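Local coordinates for protein phosphomethylpyrimidine kinase (Pyrococcus furiosus, PDB 2PB9) that probably makes thiamine phosphate from its pyrimidine and thiazole halves and phosphorylates the pyrimidine precursor, the fragment here being its C-terminal ThiN domain, at residues S94-R99 / E181-L186; P24-P29 / S101-E106. All blocks are in the same frame, centred on the assembly; numbering follows the deposited sequence.

In the fold
I98 of contact 1 and I104 of contact 2 mark two joints of this ThiN domain, a helix laid on a sheet and a loop laid on a helix, with centres 10 Å apart. Contact 1 is core: strand 94-98, in the middle of the seven-stranded mixed sheet, meets the C-terminal part of helix 176-185 through aliphatic groups alone. Contact 2 lies farther out, about 14 Å from the chain's centre, where the loop between helix 5-21 and strand 35-38 meets the start of helix 102-114; its apolar centre has a charged, solvent-facing border. The strand of contact 1 leads into the helix of contact 2, and R99 probably hydrogen-bonds to the carbonyls of R26 and L27, tying the two together.

Contact 1 (S94-R99 / E181-L186); sequences SAINIR and EKIKML
Three aliphatic contacts join I96 and I98 to I183 and L186, and they illustrate how a helix is seated on a sheet through every second residue of a strand. The two isoleucines of strand 94-98 point toward the helix, while N97 between them points away. Across from them, I183 and L186 stand three positions apart, close to one helical turn, and so meet the same face of the strand. The backbones stay well separated, with the CA atoms of I96 and I183 9.3 Å apart.

Methyl groups do all the touching. I183 turns its CD1 toward both strand residues, lying 4.2 Å from I96 CG2 and equally far from I98 CD1; the side chains of I96 and I183 cross obliquely. The closest approach is between I98 and L186, which meet tip to tip with I98 CD1 3.7 Å from L186 CD2. In I98, CG1 sits between the backbone N and the carbonyl carbon (chi1 55°), and an extended chi2 then carries CD1 outward to the helix.

Polar groups take their bonds elsewhere. N97 OD1 and ND2 bind the backbone of N34 and G32, in the run leading to the neighbouring strand 35-38, and K184 forms a salt bridge with E18 of helix 5-21. L186 N bonds to K182 O at 3.1 Å.

I96 also packs on V179, a turn earlier in the helix, and L186 reaches L27 and I108. The contact therefore belongs to a wider hydrophobic layer between sheet and helices, in which fit and burial, with no directional bonds between the segments, hold strand and helix together.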
ATOM      1  N   SER A  94      -2.276  -1.046  31.597  1.00 30.07           N
ATOM      2  CA  SER A  94      -3.311  -1.904  31.056  1.00 28.78           C
ATOM      3  C   SER A  94      -3.658  -1.339  29.690  1.00 28.51           C
ATOM      4  O   SER A  94      -3.467  -0.147  29.433  1.00 27.99           O
ATOM      5  CB  SER A  94      -4.551  -1.899  31.948  1.00 30.68           C
ATOM      6  OG  SER A  94      -5.508  -2.839  31.475  1.00 32.84           O
ATOM      7  N   ALA A  95      -4.152  -2.200  28.811  1.00 26.65           N
ATOM      8  CA  ALA A  95      -4.533  -1.782  27.471  1.00 26.35           C
ATOM      9  C   ALA A  95      -5.288  -2.915  26.803  1.00 24.77           C
ATOM     10  O   ALA A  95      -5.362  -4.019  27.340  1.00 25.63           O
ATOM     11  CB  ALA A  95      -3.283  -1.421  26.648  1.00 26.20           C
ATOM     12  N   ILE A  96      -5.851  -2.632  25.637  1.00 23.95           N
ATOM     13  CA  ILE A  96      -6.581  -3.633  24.870  1.00 24.03           C
ATOM     14  C   ILE A  96      -6.676  -3.190  23.415  1.00 24.47           C
ATOM     15  O   ILE A  96      -6.840  -2.001  23.124  1.00 25.29           O
ATOM     16  CB  ILE A  96      -8.007  -3.857  25.431  1.00 23.36           C
ATOM     17  CG1 ILE A  96      -8.671  -5.018  24.704  1.00 22.17           C
ATOM     18  CG2 ILE A  96      -8.859  -2.608  25.248  1.00 22.94           C
ATOM     19  CD1 ILE A  96     -10.005  -5.402  25.292  1.00 22.62           C
ATOM     20  N   ASN A  97      -6.542  -4.127  22.490  1.00 24.17           N
ATOM     21  CA  ASN A  97      -6.646  -3.743  21.098  1.00 24.02           C
ATOM     22  C   ASN A  97      -7.949  -4.264  20.508  1.00 25.23           C
ATOM     23  O   ASN A  97      -8.303  -5.440  20.662  1.00 24.02           O
ATOM     24  CB  ASN A  97      -5.441  -4.239  20.273  1.00 22.90           C
ATOM     25  CG  ASN A  97      -5.356  -5.758  20.181  1.00 23.51           C
ATOM     26  OD1 ASN A  97      -4.852  -6.421  21.088  1.00 24.82           O
ATOM     27  ND2 ASN A  97      -5.849  -6.315  19.077  1.00 20.64           N
ATOM     28  N   ILE A  98      -8.677  -3.365  19.858  1.00 26.21           N
ATOM     29  CA  ILE A  98      -9.928  -3.736  19.238  1.00 27.48           C
ATOM     30  C   ILE A  98      -9.918  -3.370  17.770  1.00 28.03           C
ATOM     31  O   ILE A  98      -9.086  -2.587  17.314  1.00 27.59           O
ATOM     32  CB  ILE A  98     -11.112  -3.051  19.921  1.00 28.06           C
ATOM     33  CG1 ILE A  98     -10.909  -1.537  19.928  1.00 29.27           C
ATOM     34  CG2 ILE A  98     -11.248  -3.566  21.344  1.00 28.99           C
ATOM     35  CD1 ILE A  98     -12.097  -0.768  20.513  1.00 29.17           C
ATOM     36  N   ARG A  99     -10.857  -3.962  17.043  1.00 27.61           N
ATOM     37  CA  ARG A  99     -11.025  -3.753  15.614  1.00 27.83           C
ATOM     38  C   ARG A  99     -11.193  -2.279  15.230  1.00 27.96           C
ATOM     39  O   ARG A  99     -11.753  -1.489  15.994  1.00 27.85           O
ATOM     40  CB  ARG A  99     -12.251  -4.543  15.142  1.00 25.49           C
ATOM     41  CG  ARG A  99     -12.327  -4.758  13.653  1.00 23.63           C
ATOM     42  CD  ARG A  99     -13.406  -5.751  13.337  1.00 26.60           C
ATOM     43  NE  ARG A  99     -14.729  -5.223  13.656  1.00 30.35           N
ATOM     44  CZ  ARG A  99     -15.408  -4.378  12.884  1.00 30.28           C
ATOM     45  NH1 ARG A  99     -14.895  -3.959  11.731  1.00 31.80           N
ATOM     46  NH2 ARG A  99     -16.600  -3.944  13.269  1.00 31.68           N
ATOM     47  N   GLU A 181     -14.012  -0.253  31.267  1.00 38.67           N
ATOM     48  CA  GLU A 181     -15.049   0.755  31.396  1.00 40.46           C
ATOM     49  C   GLU A 181     -15.183   1.586  30.127  1.00 39.63           C
ATOM     50  O   GLU A 181     -16.291   1.945  29.741  1.00 40.91           O
ATOM     51  CB  GLU A 181     -14.781   1.640  32.617  1.00 43.40           C
ATOM     52  CG  GLU A 181     -14.768   0.834  33.926  1.00 49.42           C
ATOM     53  CD  GLU A 181     -14.727   1.690  35.195  1.00 52.66           C
ATOM     54  OE1 GLU A 181     -15.726   2.394  35.469  1.00 53.46           O
ATOM     55  OE2 GLU A 181     -13.703   1.651  35.922  1.00 53.29           O
ATOM     56  N   LYS A 182     -14.070   1.881  29.465  1.00 38.76           N
ATOM     57  CA  LYS A 182     -14.119   2.660  28.230  1.00 37.61           C
ATOM     58  C   LYS A 182     -14.838   1.822  27.179  1.00 38.68           C
ATOM     59  O   LYS A 182     -15.622   2.329  26.381  1.00 38.06           O
ATOM     60  CB  LYS A 182     -12.709   2.970  27.715  1.00 36.67           C
ATOM     61  CG  LYS A 182     -11.791   3.686  28.673  1.00 35.17           C
ATOM     62  CD  LYS A 182     -11.850   5.179  28.490  1.00 36.48           C
ATOM     63  CE  LYS A 182     -10.947   5.887  29.490  1.00 37.83           C
ATOM     64  NZ  LYS A 182     -11.342   5.589  30.906  1.00 40.62           N
ATOM     65  N   ILE A 183     -14.549   0.527  27.178  1.00 39.72           N
ATOM     66  CA  ILE A 183     -15.156  -0.379  26.220  1.00 42.05           C
ATOM     67  C   ILE A 183     -16.659  -0.427  26.425  1.00 44.21           C
ATOM     68  O   ILE A 183     -17.434  -0.376  25.465  1.00 44.07           O
ATOM     69  CB  ILE A 183     -14.566  -1.798  26.356  1.00 42.44           C
ATOM     70  CG1 ILE A 183     -13.071  -1.761  26.036  1.00 41.62           C
ATOM     71  CG2 ILE A 183     -15.291  -2.767  25.426  1.00 41.36           C
ATOM     72  CD1 ILE A 183     -12.746  -1.252  24.640  1.00 40.53           C
ATOM     73  N   LYS A 184     -17.068  -0.529  27.686  1.00 46.89           N
ATOM     74  CA  LYS A 184     -18.482  -0.570  28.022  1.00 48.98           C
ATOM     75  C   LYS A 184     -19.185   0.639  27.404  1.00 50.95           C
ATOM     76  O   LYS A 184     -20.263   0.503  26.818  1.00 50.72           O
ATOM     77  CB  LYS A 184     -18.659  -0.590  29.545  1.00 48.93           C
ATOM     78  CG  LYS A 184     -18.455  -1.977  30.190  1.00 48.90           C
ATOM     79  CD  LYS A 184     -18.314  -1.871  31.709  1.00 49.75           C
ATOM     80  CE  LYS A 184     -19.174  -2.892  32.458  1.00 50.42           C
ATOM     81  NZ  LYS A 184     -18.870  -4.298  32.089  1.00 51.44           N
HETATM   82  N   MSE A 185     -18.561   1.811  27.518  1.00 52.99           N
HETATM   83  CA  MSE A 185     -19.114   3.048  26.960  1.00 56.33           C
HETATM   84  C   MSE A 185     -19.326   2.902  25.460  1.00 56.15           C
HETATM   85  O   MSE A 185     -20.368   3.282  24.916  1.00 55.09           O
HETATM   86  CB  MSE A 185     -18.156   4.220  27.177  1.00 60.56           C
HETATM   87  CG  MSE A 185     -18.042   4.745  28.588  1.00 67.16           C
HETATM   88 SE   MSE A 185     -16.735   6.197  28.644  1.00 80.36          SE
HETATM   89  CE  MSE A 185     -15.439   5.389  29.851  1.00 74.50           C
ATOM     90  N   LEU A 186     -18.308   2.354  24.806  1.00 56.48           N
ATOM     91  CA  LEU A 186     -18.309   2.152  23.363  1.00 57.03           C
ATOM     92  C   LEU A 186     -19.556   1.435  22.869  1.00 56.71           C
ATOM     93  O   LEU A 186     -19.818   1.384  21.672  1.00 57.12           O
ATOM     94  CB  LEU A 186     -17.061   1.368  22.956  1.00 58.27           C
ATOM     95  CG  LEU A 186     -16.718   1.360  21.471  1.00 58.61           C
ATOM     96  CD1 LEU A 186     -16.602   2.788  20.967  1.00 58.17           C
ATOM     97  CD2 LEU A 186     -15.417   0.609  21.256  1.00 59.70           C
TER

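Contact 2 (P24-P29 / S101-E106); sequences PVRLIP and SREIIE
L27 and R26 approach I104 from a type I beta turn, V25 to I28, closed by the bond from I28 N to V25 O (3.1 Å). The facing segment is the first turn of helix 102-114, where S101 is the N-cap and its OG accepts a weak bond from the amide of I104. L27 and I104 have the nearest CA atoms, 7.9 Å apart.

I104 is the shared apolar partner. Its CD1 lies 3.6 Å from L27 CD2, the two side chains crossing at a slant, while its CG1 comes 3.6 Å from R26 NH2. R26 and I104 run past each other in opposite directions, and a bend at chi3 (-82°) helps bring the guanidinium obliquely against the isoleucine. Beyond it, R26 NH2 is 4.1 Å from E103 OE2, but that oxygen lies well out of the guanidinium plane, so any attraction is probably one of charge alone. With I104 cut back to an alanine, L27 CD2 would probably lose its apolar mate here and the R26 guanidinium would be freer to turn.

The junction thus grades from buried leucine and isoleucine to an exposed, loosely matched charge pair, and between these segments it rests on I104 packing against L27 and R26.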
ATOM      1  N   PRO A  24     -18.650  -8.454  23.080  1.00 41.92           N
ATOM      2  CA  PRO A  24     -18.202  -7.446  22.114  1.00 41.39           C
ATOM      3  C   PRO A  24     -17.658  -8.062  20.821  1.00 41.32           C
ATOM      4  O   PRO A  24     -16.458  -8.011  20.551  1.00 41.53           O
ATOM      5  CB  PRO A  24     -17.120  -6.723  22.888  1.00 41.34           C
ATOM      6  CG  PRO A  24     -16.446  -7.874  23.587  1.00 41.56           C
ATOM      7  CD  PRO A  24     -17.609  -8.700  24.095  1.00 41.52           C
ATOM      8  N   VAL A  25     -18.538  -8.637  20.016  1.00 40.40           N
ATOM      9  CA  VAL A  25     -18.105  -9.267  18.781  1.00 39.70           C
ATOM     10  C   VAL A  25     -17.686  -8.263  17.704  1.00 39.30           C
ATOM     11  O   VAL A  25     -16.657  -8.446  17.051  1.00 38.86           O
ATOM     12  CB  VAL A  25     -19.212 -10.183  18.217  1.00 40.33           C
ATOM     13  CG1 VAL A  25     -18.630 -11.126  17.171  1.00 39.26           C
ATOM     14  CG2 VAL A  25     -19.856 -10.964  19.350  1.00 42.08           C
ATOM     15  N   ARG A  26     -18.465  -7.202  17.518  1.00 37.98           N
ATOM     16  CA  ARG A  26     -18.130  -6.225  16.489  1.00 37.83           C
ATOM     17  C   ARG A  26     -16.784  -5.558  16.709  1.00 35.96           C
ATOM     18  O   ARG A  26     -16.200  -5.027  15.763  1.00 34.53           O
ATOM     19  CB  ARG A  26     -19.208  -5.142  16.390  1.00 41.06           C
ATOM     20  CG  ARG A  26     -19.287  -4.212  17.588  1.00 44.06           C
ATOM     21  CD  ARG A  26     -20.451  -3.226  17.446  1.00 46.82           C
ATOM     22  NE  ARG A  26     -20.136  -2.067  16.608  1.00 46.99           N
ATOM     23  CZ  ARG A  26     -19.870  -0.852  17.084  1.00 47.23           C
ATOM     24  NH1 ARG A  26     -19.883  -0.634  18.397  1.00 43.12           N
ATOM     25  NH2 ARG A  26     -19.596   0.147  16.251  1.00 48.36           N
ATOM     26  N   LEU A  27     -16.293  -5.595  17.949  1.00 33.20           N
ATOM     27  CA  LEU A  27     -15.023  -4.959  18.293  1.00 31.56           C
ATOM     28  C   LEU A  27     -13.773  -5.833  18.156  1.00 31.13           C
ATOM     29  O   LEU A  27     -12.657  -5.342  18.289  1.00 32.62           O
ATOM     30  CB  LEU A  27     -15.087  -4.408  19.724  1.00 31.72           C
ATOM     31  CG  LEU A  27     -16.142  -3.341  20.047  1.00 32.93           C
ATOM     32  CD1 LEU A  27     -15.963  -2.839  21.479  1.00 30.72           C
ATOM     33  CD2 LEU A  27     -16.016  -2.182  19.066  1.00 30.70           C
ATOM     34  N   ILE A  28     -13.954  -7.117  17.886  1.00 28.92           N
ATOM     35  CA  ILE A  28     -12.831  -8.035  17.766  1.00 27.20           C
ATOM     36  C   ILE A  28     -12.232  -8.088  16.364  1.00 27.35           C
ATOM     37  O   ILE A  28     -12.937  -8.376  15.401  1.00 29.54           O
ATOM     38  CB  ILE A  28     -13.270  -9.477  18.154  1.00 27.50           C
ATOM     39  CG1 ILE A  28     -13.787  -9.500  19.593  1.00 25.62           C
ATOM     40  CG2 ILE A  28     -12.105 -10.452  17.993  1.00 26.78           C
ATOM     41  CD1 ILE A  28     -12.725  -9.366  20.628  1.00 22.05           C
ATOM     42  N   PRO A  29     -10.924  -7.806  16.226  1.00 27.08           N
ATOM     43  CA  PRO A  29     -10.302  -7.860  14.898  1.00 26.55           C
ATOM     44  C   PRO A  29     -10.075  -9.317  14.470  1.00 27.29           C
ATOM     45  O   PRO A  29     -10.439 -10.248  15.197  1.00 28.11           O
ATOM     46  CB  PRO A  29      -8.990  -7.105  15.096  1.00 25.70           C
ATOM     47  CG  PRO A  29      -8.645  -7.390  16.525  1.00 26.11           C
ATOM     48  CD  PRO A  29      -9.983  -7.258  17.225  1.00 27.29           C
ATOM     49  N   SER A 101     -12.560   0.565  12.256  1.00 32.16           N
ATOM     50  CA  SER A 101     -13.516   0.769  11.166  1.00 34.03           C
ATOM     51  C   SER A 101     -14.078   2.178  11.327  1.00 35.97           C
ATOM     52  O   SER A 101     -14.050   2.734  12.430  1.00 36.38           O
ATOM     53  CB  SER A 101     -14.646  -0.273  11.195  1.00 31.74           C
ATOM     54  OG  SER A 101     -15.636   0.046  12.151  1.00 32.69           O
ATOM     55  N   ARG A 102     -14.563   2.758  10.233  1.00 37.68           N
ATOM     56  CA  ARG A 102     -15.120   4.108  10.265  1.00 40.33           C
ATOM     57  C   ARG A 102     -16.100   4.294  11.411  1.00 40.23           C
ATOM     58  O   ARG A 102     -15.995   5.227  12.197  1.00 39.62           O
ATOM     59  CB  ARG A 102     -15.828   4.431   8.944  1.00 43.74           C
ATOM     60  CG  ARG A 102     -16.786   3.347   8.449  1.00 48.60           C
ATOM     61  CD  ARG A 102     -17.923   3.939   7.587  1.00 51.30           C
ATOM     62  NE  ARG A 102     -18.701   2.885   6.927  1.00 54.48           N
ATOM     63  CZ  ARG A 102     -18.615   2.586   5.626  1.00 56.50           C
ATOM     64  NH1 ARG A 102     -17.792   3.266   4.817  1.00 56.27           N
ATOM     65  NH2 ARG A 102     -19.341   1.584   5.134  1.00 57.68           N
ATOM     66  N   GLU A 103     -17.048   3.379  11.506  1.00 41.29           N
ATOM     67  CA  GLU A 103     -18.059   3.454  12.540  1.00 43.81           C
ATOM     68  C   GLU A 103     -17.479   3.493  13.951  1.00 43.73           C
ATOM     69  O   GLU A 103     -17.777   4.409  14.726  1.00 44.41           O
ATOM     70  CB  GLU A 103     -19.011   2.271  12.402  1.00 46.20           C
ATOM     71  CG  GLU A 103     -20.366   2.491  13.028  1.00 51.84           C
ATOM     72  CD  GLU A 103     -21.436   1.637  12.376  1.00 54.56           C
ATOM     73  OE1 GLU A 103     -21.638   1.773  11.148  1.00 54.46           O
ATOM     74  OE2 GLU A 103     -22.071   0.827  13.088  1.00 57.49           O
ATOM     75  N   ILE A 104     -16.642   2.513  14.281  1.00 42.15           N
ATOM     76  CA  ILE A 104     -16.064   2.447  15.615  1.00 40.39           C
ATOM     77  C   ILE A 104     -15.261   3.687  15.959  1.00 40.72           C
ATOM     78  O   ILE A 104     -15.428   4.267  17.029  1.00 40.13           O
ATOM     79  CB  ILE A 104     -15.184   1.190  15.773  1.00 39.44           C
ATOM     80  CG1 ILE A 104     -16.046  -0.059  15.547  1.00 37.89           C
ATOM     81  CG2 ILE A 104     -14.552   1.161  17.165  1.00 37.54           C
ATOM     82  CD1 ILE A 104     -15.298  -1.348  15.623  1.00 37.72           C
ATOM     83  N   ILE A 105     -14.399   4.108  15.047  1.00 41.61           N
ATOM     84  CA  ILE A 105     -13.603   5.280  15.305  1.00 42.61           C
ATOM     85  C   ILE A 105     -14.482   6.538  15.407  1.00 45.04           C
ATOM     86  O   ILE A 105     -14.307   7.330  16.339  1.00 46.18           O
ATOM     87  CB  ILE A 105     -12.523   5.445  14.227  1.00 41.64           C
ATOM     88  CG1 ILE A 105     -11.451   6.415  14.721  1.00 41.74           C
ATOM     89  CG2 ILE A 105     -13.139   5.924  12.932  1.00 42.61           C
ATOM     90  CD1 ILE A 105     -10.799   6.004  16.042  1.00 41.06           C
ATOM     91  N   GLU A 106     -15.432   6.722  14.485  1.00 45.98           N
ATOM     92  CA  GLU A 106     -16.306   7.899  14.551  1.00 47.37           C
ATOM     93  C   GLU A 106     -16.988   7.915  15.921  1.00 46.91           C
ATOM     94  O   GLU A 106     -17.028   8.940  16.608  1.00 48.07           O
ATOM     95  CB  GLU A 106     -17.418   7.869  13.488  1.00 50.28           C
ATOM     96  CG  GLU A 106     -17.013   7.662  12.018  1.00 55.94           C
ATOM     97  CD  GLU A 106     -15.808   8.486  11.574  1.00 58.75           C
ATOM     98  OE1 GLU A 106     -15.622   9.612  12.099  1.00 60.48           O
ATOM     99  OE2 GLU A 106     -15.056   8.008  10.687  1.00 57.94           O
TER